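Local coordinates for protein Exo-beta-1,3-galactanase (Bifidobacterium bifidum, PDB 5FLW) that probably hydrolyses beta-1,3-galactan chains from their non-reducing ends, releasing galactose, at residues A[214-218]-A[230-236]; A[202-206]-A[244-248]; A[239-243]-A[300-304]; A[261-267]-A[277-283]. All blocks are in the same frame, centred on the assembly; numbering follows the deposited sequence.

Contact 1: residues A[214-218]-A[230-236]. Unlike the reference sequence in segment 230-236: Glu236 (reference Lys).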
loop_
_atom_site.group_PDB
_atom_site.type_symbol
_atom_site.label_atom_id
_atom_site.label_comp_id
_atom_site.label_asym_id
_atom_site.label_seq_id
_atom_site.Cartn_x
_atom_site.Cartn_y
_atom_site.Cartn_z
ATOM N N ASP A 214 -13.539 -7.589 8.164
ATOM C CA ASP A 214 -12.491 -8.434 8.724
ATOM C C ASP A 214 -11.527 -8.767 7.588
ATOM O O ASP A 214 -11.837 -9.578 6.698
ATOM C CB ASP A 214 -13.090 -9.690 9.351
ATOM C CG ASP A 214 -13.902 -9.398 10.602
ATOM O OD1 ASP A 214 -13.624 -8.393 11.314
ATOM O OD2 ASP A 214 -14.813 -10.214 10.900
ATOM N N ASN A 215 -10.360 -8.114 7.599
ATOM C CA ASN A 215 -9.350 -8.345 6.579
ATOM C C ASN A 215 -8.702 -9.727 6.778
ATOM O O ASN A 215 -8.780 -10.339 7.852
ATOM C CB ASN A 215 -8.282 -7.248 6.626
ATOM C CG ASN A 215 -8.824 -5.831 6.287
ATOM O OD1 ASN A 215 -8.079 -4.857 6.399
ATOM N ND2 ASN A 215 -10.099 -5.718 5.900
ATOM N N LYS A 216 -8.047 -10.221 5.720
ATOM C CA LYS A 216 -7.523 -11.585 5.757
ATOM C C LYS A 216 -6.119 -11.664 5.161
ATOM O O LYS A 216 -5.635 -10.738 4.486
ATOM C CB LYS A 216 -8.448 -12.561 5.014
ATOM C CG LYS A 216 -9.888 -12.473 5.395
ATOM C CD LYS A 216 -10.680 -13.617 4.767
ATOM C CE LYS A 216 -12.095 -13.639 5.288
ATOM N NZ LYS A 216 -12.938 -14.680 4.635
ATOM N N TYR A 217 -5.475 -12.819 5.397
ATOM C CA TYR A 217 -4.153 -13.092 4.845
ATOM C C TYR A 217 -4.049 -14.528 4.323
ATOM O O TYR A 217 -4.803 -15.435 4.721
ATOM C CB TYR A 217 -3.031 -12.776 5.850
ATOM C CG TYR A 217 -2.894 -13.809 6.955
ATOM C CD1 TYR A 217 -3.837 -13.881 7.988
ATOM C CD2 TYR A 217 -1.842 -14.721 6.962
ATOM C CE1 TYR A 217 -3.743 -14.832 9.005
ATOM C CE2 TYR A 217 -1.731 -15.690 7.981
ATOM C CZ TYR A 217 -2.679 -15.735 9.000
ATOM O OH TYR A 217 -2.561 -16.677 10.011
ATOM N N SER A 218 -3.076 -14.723 3.429
ATOM C CA SER A 218 -2.743 -16.020 2.858
ATOM C C SER A 218 -1.225 -16.146 2.850
ATOM O O SER A 218 -0.513 -15.138 2.855
ATOM C CB SER A 218 -3.325 -16.140 1.443
ATOM O OG SER A 218 -3.011 -17.363 0.828
ATOM N N TRP A 230 -7.502 -18.240 2.886
ATOM C CA TRP A 230 -7.427 -16.890 3.426
ATOM C C TRP A 230 -8.070 -16.888 4.813
ATOM O O TRP A 230 -9.213 -17.304 4.970
ATOM C CB TRP A 230 -8.102 -15.889 2.489
ATOM C CG TRP A 230 -7.331 -15.698 1.218
ATOM C CD1 TRP A 230 -7.309 -16.533 0.139
ATOM C CD2 TRP A 230 -6.450 -14.616 0.902
ATOM N NE1 TRP A 230 -6.474 -16.036 -0.826
ATOM C CE2 TRP A 230 -5.935 -14.858 -0.385
ATOM C CE3 TRP A 230 -6.050 -13.462 1.580
ATOM C CZ2 TRP A 230 -5.042 -13.988 -1.005
ATOM C CZ3 TRP A 230 -5.165 -12.604 0.963
ATOM C CH2 TRP A 230 -4.671 -12.870 -0.315
ATOM N N LYS A 231 -7.483 -16.375 5.815
ATOM C CA LYS A 231 -7.783 -16.387 7.241
ATOM C C LYS A 231 -7.767 -14.998 7.851
ATOM O O LYS A 231 -7.130 -14.085 7.346
ATOM C CB LYS A 231 -6.758 -17.234 7.990
ATOM C CG LYS A 231 -6.804 -18.717 7.684
ATOM C CD LYS A 231 -5.732 -19.454 8.462
ATOM C CE LYS A 231 -5.778 -20.947 8.185
ATOM N NZ LYS A 231 -4.713 -21.668 8.928
ATOM N N LEU A 232 -8.524 -14.751 8.798
ATOM C CA LEU A 232 -8.540 -13.470 9.470
ATOM C C LEU A 232 -7.288 -13.314 10.314
ATOM O O LEU A 232 -6.817 -14.277 10.903
ATOM C CB LEU A 232 -9.735 -13.420 10.431
ATOM C CG LEU A 232 -11.084 -12.819 10.033
ATOM C CD1 LEU A 232 -11.778 -13.674 8.991
ATOM C CD2 LEU A 232 -11.979 -12.654 11.254
ATOM N N PHE A 233 -6.742 -12.105 10.376
ATOM C CA PHE A 233 -5.626 -11.824 11.287
ATOM C C PHE A 233 -5.976 -10.995 12.525
ATOM O O PHE A 233 -5.181 -10.967 13.474
ATOM C CB PHE A 233 -4.390 -11.232 10.571
ATOM C CG PHE A 233 -4.669 -10.003 9.741
ATOM C CD1 PHE A 233 -5.085 -10.110 8.414
ATOM C CD2 PHE A 233 -4.503 -8.736 10.288
ATOM C CE1 PHE A 233 -5.349 -8.969 7.641
ATOM C CE2 PHE A 233 -4.766 -7.570 9.518
ATOM C CZ PHE A 233 -5.183 -7.701 8.198
ATOM N N ALA A 234 -7.111 -10.303 12.531
ATOM C CA ALA A 234 -7.669 -9.628 13.695
ATOM C C ALA A 234 -8.909 -10.377 14.197
ATOM O O ALA A 234 -9.441 -11.256 13.509
ATOM C CB ALA A 234 -8.045 -8.190 13.318
ATOM N N PRO A 235 -9.402 -10.050 15.400
ATOM C CA PRO A 235 -10.543 -10.810 15.937
ATOM C C PRO A 235 -11.769 -10.692 15.041
ATOM O O PRO A 235 -12.011 -9.674 14.375
ATOM C CB PRO A 235 -10.774 -10.180 17.311
ATOM C CG PRO A 235 -9.489 -9.538 17.671
ATOM C CD PRO A 235 -8.808 -9.141 16.410
ATOM N N GLU A 236 -12.525 -11.777 14.998
ATOM C CA GLU A 236 -13.756 -11.792 14.233
ATOM C C GLU A 236 -14.707 -10.713 14.721
ATOM O O GLU A 236 -14.972 -10.598 15.923
ATOM C CB GLU A 236 -14.403 -13.171 14.344
ATOM C CG GLU A 236 -15.666 -13.351 13.531
ATOM C CD GLU A 236 -16.172 -14.782 13.554
ATOM O OE1 GLU A 236 -15.995 -15.474 14.605
ATOM O OE2 GLU A 236 -16.801 -15.191 12.530
HETATM O O HOH W 1 -11.197 -8.337 12.040
HETATM O O HOH W 2 -9.179 -9.854 10.454
HETATM O O HOH W 3 -11.791 -16.774 6.570
HETATM O O HOH W 4 -4.712 -16.832 11.744
HETATM O O HOH W 5 -2.331 -19.957 9.940
#
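Trp230 lays its indole over Ser218, whose CB sits 3.5 Å from the centroid of the Trp230 six-membered ring and 14° off the ring normal, a CH-pi contact. Serine suits this place: its slim CB can press on the flat face while OG, anti to the backbone N (chi1 179°), turns to Ser228 O. Trp202 adds an edge-to-face contact to the same indole. An alanine here would probably open a gap over Ser218 CB and leave Trp202 without its aromatic partner. The two backbones form the outer hairpin of a propeller blade, joined by Tyr217 N to Lys231 O at 2.9 Å and Lys231 N to Tyr217 O at 3.0 Å. Beside this pair Tyr217 CD1 reaches Phe233 CB at 3.7 Å, and Leu232 O lies at the edge of the Tyr217 ring. The far end of the Phe233 ring meets Asn215, CZ to CB 3.5 Å, and a ring of this length suits a place that reaches from Tyr217 to Asn215. Lys216 crosses over Leu232, CE to CD1 3.7 Å, and its NZ reaches Trp230 O through a water. Tyr217 OH is bonded to Ala290 N, and a water links it to Lys231 NZ. The chemistry is mixed: the buried rings of Trp230, Tyr217 and Phe233 pack on the strand pair, while Lys216 and Lys231 each place the ammonium end on a water.

Contact 2: residues A[202-206]-A[244-248]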
loop_
_atom_site.group_PDB
_atom_site.type_symbol
_atom_site.label_atom_id
_atom_site.label_comp_id
_atom_site.label_asym_id
_atom_site.label_seq_id
_atom_site.Cartn_x
_atom_site.Cartn_y
_atom_site.Cartn_z
ATOM N N TRP A 202 0.541 -12.481 2.559
ATOM C CA TRP A 202 -0.190 -11.570 1.685
ATOM C C TRP A 202 -1.483 -11.182 2.395
ATOM O O TRP A 202 -2.330 -12.044 2.663
ATOM C CB TRP A 202 -0.487 -12.314 0.377
ATOM C CG TRP A 202 -1.242 -11.606 -0.714
ATOM C CD1 TRP A 202 -1.801 -10.350 -0.686
ATOM C CD2 TRP A 202 -1.536 -12.144 -2.019
ATOM N NE1 TRP A 202 -2.419 -10.078 -1.894
ATOM C CE2 TRP A 202 -2.266 -11.158 -2.729
ATOM C CE3 TRP A 202 -1.238 -13.359 -2.661
ATOM C CZ2 TRP A 202 -2.721 -11.366 -4.044
ATOM C CZ3 TRP A 202 -1.676 -13.558 -3.973
ATOM C CH2 TRP A 202 -2.400 -12.557 -4.654
ATOM N N PHE A 203 -1.640 -9.885 2.682
ATOM C CA PHE A 203 -2.802 -9.338 3.371
ATOM C C PHE A 203 -3.667 -8.547 2.394
ATOM O O PHE A 203 -3.156 -7.947 1.444
ATOM C CB PHE A 203 -2.371 -8.393 4.505
ATOM C CG PHE A 203 -1.454 -9.032 5.515
ATOM C CD1 PHE A 203 -0.100 -9.211 5.243
ATOM C CD2 PHE A 203 -1.942 -9.455 6.744
ATOM C CE1 PHE A 203 0.747 -9.818 6.197
ATOM C CE2 PHE A 203 -1.095 -10.057 7.699
ATOM C CZ PHE A 203 0.241 -10.227 7.417
ATOM N N GLY A 204 -4.980 -8.515 2.659
ATOM C CA GLY A 204 -5.883 -7.682 1.883
ATOM C C GLY A 204 -7.214 -7.499 2.587
ATOM O O GLY A 204 -7.474 -8.089 3.642
ATOM N N SER A 205 -8.058 -6.667 1.978
ATOM C CA SER A 205 -9.362 -6.313 2.525
ATOM C C SER A 205 -10.498 -6.823 1.642
ATOM O O SER A 205 -10.382 -6.869 0.409
ATOM C CB SER A 205 -9.504 -4.797 2.697
ATOM O OG SER A 205 -9.116 -4.104 1.524
ATOM N N GLN A 206 -11.608 -7.194 2.280
ATOM C CA GLN A 206 -12.787 -7.552 1.495
ATOM C C GLN A 206 -13.320 -6.310 0.782
ATOM O O GLN A 206 -12.914 -5.178 1.061
ATOM C CB GLN A 206 -13.867 -8.225 2.358
ATOM C CG GLN A 206 -13.324 -9.378 3.191
ATOM C CD GLN A 206 -14.414 -10.070 4.014
ATOM O OE1 GLN A 206 -14.271 -10.285 5.230
ATOM N NE2 GLN A 206 -15.516 -10.413 3.375
ATOM N N GLN A 244 -8.956 -0.323 7.164
ATOM C CA GLN A 244 -8.675 -1.091 5.957
ATOM C C GLN A 244 -7.160 -1.232 5.837
ATOM O O GLN A 244 -6.453 -0.220 5.733
ATOM C CB GLN A 244 -9.225 -0.386 4.708
ATOM C CG GLN A 244 -8.970 -1.215 3.430
ATOM C CD GLN A 244 -9.409 -0.522 2.146
ATOM O OE1 GLN A 244 -9.457 0.706 2.085
ATOM N NE2 GLN A 244 -9.748 -1.316 1.115
ATOM N N VAL A 245 -6.665 -2.483 5.853
ATOM C CA VAL A 245 -5.221 -2.709 5.781
ATOM C C VAL A 245 -4.640 -1.921 4.615
ATOM O O VAL A 245 -5.197 -1.881 3.507
ATOM C CB VAL A 245 -4.857 -4.207 5.693
ATOM C CG1 VAL A 245 -5.396 -4.852 4.409
ATOM C CG2 VAL A 245 -3.337 -4.393 5.764
ATOM N N ASP A 246 -3.537 -1.245 4.888
ATOM C CA ASP A 246 -2.806 -0.558 3.842
ATOM C C ASP A 246 -1.448 -1.175 3.597
ATOM O O ASP A 246 -1.075 -1.403 2.445
ATOM C CB ASP A 246 -2.601 0.916 4.177
ATOM C CG ASP A 246 -1.786 1.595 3.120
ATOM O OD1 ASP A 246 -2.385 1.893 2.063
ATOM O OD2 ASP A 246 -0.547 1.749 3.320
ATOM N N ILE A 247 -0.692 -1.428 4.664
ATOM C CA ILE A 247 0.669 -1.935 4.525
ATOM C C ILE A 247 1.074 -2.638 5.814
ATOM O O ILE A 247 0.618 -2.281 6.906
ATOM C CB ILE A 247 1.643 -0.793 4.136
ATOM C CG1 ILE A 247 2.992 -1.356 3.661
ATOM C CG2 ILE A 247 1.774 0.245 5.280
ATOM C CD1 ILE A 247 3.797 -0.361 2.845
ATOM N N VAL A 248 1.908 -3.673 5.674
ATOM C CA VAL A 248 2.646 -4.308 6.760
ATOM C C VAL A 248 4.129 -4.200 6.384
ATOM O O VAL A 248 4.498 -4.490 5.234
ATOM C CB VAL A 248 2.209 -5.781 6.944
ATOM C CG1 VAL A 248 3.084 -6.499 7.979
ATOM C CG2 VAL A 248 0.733 -5.882 7.306
#
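Where two neighbouring blades of the beta-propeller meet, Ser205 and Gln244 touch through their side chains: Gln244 NE2 donates to Ser205 OG at 2.9 Å, with an N-H...O angle of 165° and the hydroxyl oxygen close to the amide plane. Gln244 reaches it with an extended chain, CG anti to the backbone N (chi1 -178°). Both ends of its amide are used, since OE1 accepts from Trp268 NE1, and this fixes the rotation of the group. Ser205 OG is also hydrogen-bonded to Ser190 OG. A leucine in place of Gln244 could not make either bond and would probably leave Trp268 NE1 without its acceptor. Strands 202-205 and 244-248 approach to 6.3 Å between their axes but share no backbone hydrogen bond; they belong to separate sheets, and side chains fill the space between them. A classic beta bulge, in which Asp246 and Ile247 both face Ile264, interrupts strand 244-248, and Val245 and Val248, three positions apart, both point toward strand 202-205. The branched Val245 sets its CG1 3.7 Å from Gly204 C and its CG2 near Phe203 CB. Phe203 gives Val248 a flat partner: Val248 CG2 stands 4.1 Å from the Phe203 ring centroid, over one face and offset toward the rim, a CH-pi contact. Ile283 and Ile285 touch both Phe203 and Val248, and Phe233 meets the Phe203 ring edge-to-face.

Contact 3: residues A[239-243]-A[300-304]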
loop_
_atom_site.group_PDB
_atom_site.type_symbol
_atom_site.label_atom_id
_atom_site.label_comp_id
_atom_site.label_asym_id
_atom_site.label_seq_id
_atom_site.Cartn_x
_atom_site.Cartn_y
_atom_site.Cartn_z
ATOM N N LYS A 239 -13.567 -5.916 12.565
ATOM C CA LYS A 239 -13.402 -5.143 11.322
ATOM C C LYS A 239 -11.978 -4.595 11.181
ATOM O O LYS A 239 -11.776 -3.459 10.752
ATOM C CB LYS A 239 -14.428 -4.003 11.192
ATOM C CG LYS A 239 -15.887 -4.344 11.386
ATOM C CD LYS A 239 -16.399 -5.311 10.370
ATOM C CE LYS A 239 -17.916 -5.488 10.570
ATOM N NZ LYS A 239 -18.488 -6.718 9.888
ATOM N N THR A 240 -10.977 -5.412 11.545
ATOM C CA THR A 240 -9.567 -5.003 11.475
ATOM C C THR A 240 -9.343 -3.742 12.318
ATOM O O THR A 240 -8.676 -2.789 11.900
ATOM C CB THR A 240 -9.098 -4.812 10.022
ATOM O OG1 THR A 240 -9.696 -5.812 9.186
ATOM C CG2 THR A 240 -7.589 -4.964 9.920
ATOM N N TYR A 241 -9.987 -3.705 13.485
ATOM C CA TYR A 241 -9.983 -2.518 14.355
ATOM C C TYR A 241 -10.508 -1.281 13.618
ATOM O O TYR A 241 -9.940 -0.179 13.687
ATOM C CB TYR A 241 -8.641 -2.316 15.062
ATOM C CG TYR A 241 -8.420 -3.476 15.989
ATOM C CD1 TYR A 241 -9.247 -3.655 17.085
ATOM C CD2 TYR A 241 -7.443 -4.442 15.726
ATOM C CE1 TYR A 241 -9.090 -4.732 17.935
ATOM C CE2 TYR A 241 -7.266 -5.526 16.567
ATOM C CZ TYR A 241 -8.103 -5.672 17.675
ATOM O OH TYR A 241 -7.975 -6.737 18.569
ATOM N N ASP A 242 -11.621 -1.495 12.903
ATOM C CA ASP A 242 -12.305 -0.465 12.125
ATOM C C ASP A 242 -11.337 0.277 11.201
ATOM O O ASP A 242 -11.200 1.503 11.245
ATOM C CB ASP A 242 -13.111 0.488 13.017
ATOM C CG ASP A 242 -13.988 1.445 12.210
ATOM O OD1 ASP A 242 -14.331 1.131 11.050
ATOM O OD2 ASP A 242 -14.334 2.521 12.753
ATOM N N SER A 243 -10.618 -0.495 10.382
ATOM C CA SER A 243 -9.692 0.083 9.421
ATOM C C SER A 243 -9.648 -0.809 8.191
ATOM O O SER A 243 -10.201 -1.913 8.176
ATOM C CB SER A 243 -8.273 0.262 10.011
ATOM O OG SER A 243 -7.555 -0.969 10.073
ATOM N N GLY A 300 -6.787 6.407 20.920
ATOM C CA GLY A 300 -7.972 6.280 20.083
ATOM C C GLY A 300 -8.820 5.089 20.520
ATOM O O GLY A 300 -8.586 4.476 21.559
ATOM N N THR A 301 -9.796 4.734 19.679
ATOM C CA THR A 301 -10.769 3.696 20.013
ATOM C C THR A 301 -10.787 2.620 18.938
ATOM O O THR A 301 -10.446 2.868 17.778
ATOM C CB THR A 301 -12.184 4.276 20.194
ATOM O OG1 THR A 301 -12.524 5.084 19.063
ATOM C CG2 THR A 301 -12.250 5.126 21.453
ATOM N N THR A 302 -11.176 1.410 19.359
ATOM C CA THR A 302 -11.216 0.251 18.459
ATOM C C THR A 302 -12.255 0.403 17.354
ATOM O O THR A 302 -12.176 -0.282 16.327
ATOM C CB THR A 302 -11.472 -1.025 19.261
ATOM O OG1 THR A 302 -12.719 -0.895 19.952
ATOM C CG2 THR A 302 -10.386 -1.212 20.307
ATOM N N HIS A 303 -13.219 1.279 17.535
ATOM C CA HIS A 303 -14.141 1.630 16.482
ATOM C C HIS A 303 -14.264 3.143 16.497
ATOM O O HIS A 303 -14.257 3.755 17.568
ATOM C CB HIS A 303 -15.509 1.019 16.729
ATOM C CG HIS A 303 -16.421 1.143 15.552
ATOM N ND1 HIS A 303 -17.152 2.288 15.299
ATOM C CD2 HIS A 303 -16.704 0.276 14.549
ATOM C CE1 HIS A 303 -17.845 2.119 14.185
ATOM N NE2 HIS A 303 -17.598 0.906 13.715
ATOM N N ARG A 304 -14.337 3.745 15.313
ATOM C CA ARG A 304 -14.382 5.205 15.211
ATOM C C ARG A 304 -15.729 5.695 15.712
ATOM O O ARG A 304 -16.680 4.898 15.859
ATOM C CB ARG A 304 -14.168 5.680 13.773
ATOM C CG ARG A 304 -15.416 5.606 12.933
ATOM C CD ARG A 304 -15.069 5.821 11.477
ATOM N NE ARG A 304 -14.437 4.639 10.920
ATOM C CZ ARG A 304 -13.942 4.552 9.688
ATOM N NH1 ARG A 304 -13.983 5.610 8.882
ATOM N NH2 ARG A 304 -13.387 3.418 9.282
ATOM O OXT ARG A 304 -15.861 6.901 15.949
#
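The imidazole of His303 carries Asp242 OD2 over the centre of one face, 3.6 Å above the ring plane. The guanidinium of Arg304 offers the same carboxylate its edge instead, and the two planes are turned 42° apart. A third flat group, the ring of Tyr241, meets Thr302 CB at its edge, 4.1 Å from CD1, while its OH is bonded to Trp294 N.

Arg304 grips Asp242 side-on in a salt bridge. Arg304 NE donates to Asp242 OD2 at 2.8 Å, very straight and in the guanidinium plane, and Arg304 NH2 reaches Asp242 OD1 at 3.0 Å from above the carboxylate plane. Arginine suits the place because NE and NH2 can serve the two oxygens at once; the bend at chi3 (75°) brings them there. Asp242 OD2 also accepts from the backbone Arg304 N at 2.8 Å, through its anti lone pair, so two donors of one residue hold this oxygen. Asp242 OD1 has a second partner in Thr212 OG1. Asp242 is buried, and these bonds satisfy both oxygens of its carboxylate.

Residues 239-242 form a single weakly bonded turn of left-handed helix, with positive phi throughout, on the approach to the first strand of the last propeller blade; the C-terminal tail of the chain lies against it. Just after the turn, Ser243 OG donates back to Thr240 O at 2.8 Å. In the tail His303 ND1 donates to the terminal carboxylate, Arg304 O, at 2.7 Å. Arg304 NH1, turned from the aspartate, bonds Trp268 O and Gln269 OE1.

Contact 4: residues A[261-267]-A[277-283]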
loop_
_atom_site.group_PDB
_atom_site.type_symbol
_atom_site.label_atom_id
_atom_site.label_comp_id
_atom_site.label_asym_id
_atom_site.label_seq_id
_atom_site.Cartn_x
_atom_site.Cartn_y
_atom_site.Cartn_z
ATOM N N PHE A 261 7.073 -6.377 13.220
ATOM C CA PHE A 261 6.341 -5.909 12.050
ATOM C C PHE A 261 5.373 -4.828 12.500
ATOM O O PHE A 261 4.838 -4.877 13.620
ATOM C CB PHE A 261 5.585 -7.062 11.367
ATOM C CG PHE A 261 6.487 -8.151 10.846
ATOM C CD1 PHE A 261 6.879 -9.210 11.671
ATOM C CD2 PHE A 261 6.950 -8.112 9.538
ATOM C CE1 PHE A 261 7.721 -10.211 11.189
ATOM C CE2 PHE A 261 7.782 -9.097 9.047
ATOM C CZ PHE A 261 8.175 -10.155 9.868
ATOM N N LEU A 262 5.154 -3.862 11.610
ATOM C CA LEU A 262 4.219 -2.764 11.815
ATOM C C LEU A 262 3.066 -2.896 10.823
ATOM O O LEU A 262 3.297 -3.130 9.631
ATOM C CB LEU A 262 4.913 -1.411 11.615
ATOM C CG LEU A 262 4.092 -0.200 12.043
ATOM C CD1 LEU A 262 3.917 -0.173 13.553
ATOM C CD2 LEU A 262 4.740 1.084 11.506
ATOM N N PHE A 263 1.837 -2.796 11.340
ATOM C CA PHE A 263 0.607 -2.716 10.553
ATOM C C PHE A 263 0.139 -1.258 10.522
ATOM O O PHE A 263 0.037 -0.619 11.573
ATOM C CB PHE A 263 -0.481 -3.584 11.215
ATOM C CG PHE A 263 -1.905 -3.314 10.727
ATOM C CD1 PHE A 263 -2.688 -2.280 11.293
ATOM C CD2 PHE A 263 -2.477 -4.116 9.728
ATOM C CE1 PHE A 263 -3.987 -2.042 10.834
ATOM C CE2 PHE A 263 -3.778 -3.886 9.279
ATOM C CZ PHE A 263 -4.530 -2.835 9.831
ATOM N N ILE A 264 -0.187 -0.753 9.323
ATOM C CA ILE A 264 -0.891 0.514 9.157
ATOM C C ILE A 264 -2.155 0.254 8.333
ATOM O O ILE A 264 -2.093 -0.394 7.278
ATOM C CB ILE A 264 0.008 1.604 8.536
ATOM C CG1 ILE A 264 1.082 2.021 9.562
ATOM C CG2 ILE A 264 -0.836 2.809 8.080
ATOM C CD1 ILE A 264 2.167 2.923 9.031
ATOM N N GLY A 265 -3.301 0.719 8.856
ATOM C CA GLY A 265 -4.550 0.685 8.127
ATOM C C GLY A 265 -5.161 2.075 8.085
ATOM O O GLY A 265 -4.875 2.924 8.921
ATOM N N ASP A 266 -5.994 2.305 7.069
ATOM C CA ASP A 266 -6.682 3.581 6.883
ATOM C C ASP A 266 -8.085 3.532 7.482
ATOM O O ASP A 266 -8.815 2.563 7.272
ATOM C CB ASP A 266 -6.797 3.933 5.392
ATOM C CG ASP A 266 -5.454 4.245 4.762
ATOM O OD1 ASP A 266 -4.893 5.307 5.062
ATOM O OD2 ASP A 266 -4.945 3.419 3.983
ATOM N N ARG A 267 -8.466 4.610 8.193
ATOM C CA ARG A 267 -9.858 4.883 8.620
ATOM C C ARG A 267 -10.423 5.970 7.709
ATOM O O ARG A 267 -10.405 7.154 8.052
ATOM C CB ARG A 267 -9.914 5.379 10.061
ATOM C CG ARG A 267 -9.982 4.298 11.039
ATOM C CD ARG A 267 -10.564 4.701 12.394
ATOM N NE ARG A 267 -10.529 3.489 13.181
ATOM C CZ ARG A 267 -10.550 3.437 14.502
ATOM N NH1 ARG A 267 -10.619 4.554 15.229
ATOM N NH2 ARG A 267 -10.504 2.243 15.081
ATOM N N PRO A 277 -8.099 9.231 9.708
ATOM C CA PRO A 277 -7.040 8.729 10.602
ATOM C C PRO A 277 -6.382 7.467 10.041
ATOM O O PRO A 277 -6.786 6.897 9.015
ATOM C CB PRO A 277 -7.796 8.399 11.904
ATOM C CG PRO A 277 -9.055 9.157 11.825
ATOM C CD PRO A 277 -9.426 9.213 10.362
ATOM N N ILE A 278 -5.343 7.021 10.754
ATOM C CA ILE A 278 -4.728 5.715 10.525
ATOM C C ILE A 278 -4.818 4.897 11.814
ATOM O O ILE A 278 -4.956 5.436 12.923
ATOM C CB ILE A 278 -3.249 5.788 10.042
ATOM C CG1 ILE A 278 -2.352 6.425 11.129
ATOM C CG2 ILE A 278 -3.158 6.546 8.693
ATOM C CD1 ILE A 278 -0.866 6.422 10.794
ATOM N N VAL A 279 -4.741 3.584 11.645
ATOM C CA VAL A 279 -4.555 2.651 12.745
ATOM C C VAL A 279 -3.140 2.090 12.599
ATOM O O VAL A 279 -2.824 1.439 11.598
ATOM C CB VAL A 279 -5.618 1.534 12.728
ATOM C CG1 VAL A 279 -5.277 0.468 13.767
ATOM C CG2 VAL A 279 -7.033 2.115 12.971
ATOM N N GLN A 280 -2.289 2.354 13.592
ATOM C CA GLN A 280 -0.890 1.956 13.556
ATOM C C GLN A 280 -0.636 1.054 14.760
ATOM O O GLN A 280 -0.861 1.466 15.911
ATOM C CB GLN A 280 0.002 3.185 13.616
ATOM C CG GLN A 280 1.488 2.896 13.593
ATOM C CD GLN A 280 2.310 4.184 13.497
ATOM O OE1 GLN A 280 2.197 4.942 12.522
ATOM N NE2 GLN A 280 3.133 4.439 14.509
ATOM N N MET A 281 -0.193 -0.179 14.497
ATOM C CA MET A 281 -0.128 -1.194 15.542
ATOM C C MET A 281 0.989 -2.166 15.216
ATOM O O MET A 281 1.256 -2.417 14.035
ATOM C CB MET A 281 -1.447 -1.986 15.619
ATOM C CG MET A 281 -2.698 -1.186 15.991
ATOM S SD MET A 281 -4.204 -2.168 15.785
ATOM C CE MET A 281 -3.976 -3.446 17.070
ATOM N N PRO A 282 1.611 -2.781 16.224
ATOM C CA PRO A 282 2.463 -3.942 15.945
ATOM C C PRO A 282 1.591 -5.115 15.509
ATOM O O PRO A 282 0.436 -5.249 15.929
ATOM C CB PRO A 282 3.130 -4.222 17.292
ATOM C CG PRO A 282 2.109 -3.774 18.294
ATOM C CD PRO A 282 1.384 -2.607 17.676
ATOM N N ILE A 283 2.116 -5.924 14.593
ATOM C CA ILE A 283 1.433 -7.135 14.157
ATOM C C ILE A 283 2.390 -8.306 14.349
ATOM O O ILE A 283 3.576 -8.206 14.017
ATOM C CB ILE A 283 0.884 -7.012 12.716
ATOM C CG1 ILE A 283 0.012 -8.226 12.349
ATOM C CG2 ILE A 283 2.002 -6.823 11.713
ATOM C CD1 ILE A 283 -0.756 -8.097 11.048
HETATM O O HOH W 6 5.871 -7.881 15.373
HETATM O O HOH W 7 -6.024 7.519 6.190
#
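Phe263 and Met281 are paired in the central antiparallel hairpin of a propeller blade, whose strands 261-266 and 278-283 run with 144° between their directions, 36° short of exactly opposed. On the face with Phe263, one large ring settles into the place left by a glycine. The ring of Phe263, with CG anti to the backbone N (chi1 165°), extends over Gly265, where a CB would clash with its CZ, so the missing side chain is the hollow that the ring fills. Val279 flanks the ring, CG1 to Phe263 CE1 4.1 Å, and Ile283 backs its root, CB to Phe263 CB 4.0 Å. A further step along, Ile283 CG2 fits against Phe261 CB at 3.6 Å. At the other end Val279 CG2 bears on one face of the Arg267 guanidinium, 3.8 Å from NE; the nitrogens of Arg267 bond Asp242 O, Tyr241 O and Thr301 O.

On the opposite face Ile264 and Gln280 run side by side. The long, slender Gln280 lets Leu262 CD1 approach its CG at 3.9 Å and sends NE2 to Phe56 O. In the backbone ladder, Phe263 N donates to Met281 O at 2.8 Å, almost head-on to the carbonyl.

In the fold
From the N terminus, contact 2 opens first, at 202-206. Before it closes, contact 1 pairs 214-218 with 230-236 and completes the short hairpin at the outer edge of the fourth blade, so it lies wholly within the longer loop. Contact 3 then opens at 239-243, just ahead of the point where 244-248 closes contact 2, and the two therefore cross. Contact 4 forms the 261-267/277-283 hairpin of the fifth blade inside the span of contact 3, which ends at the C terminus. Contact 2 thus joins adjacent blades, contact 3 fastens the chain end beside the last one, and Arg267 and Phe263 link contact 4 to contact 3 and contact 1 respectively.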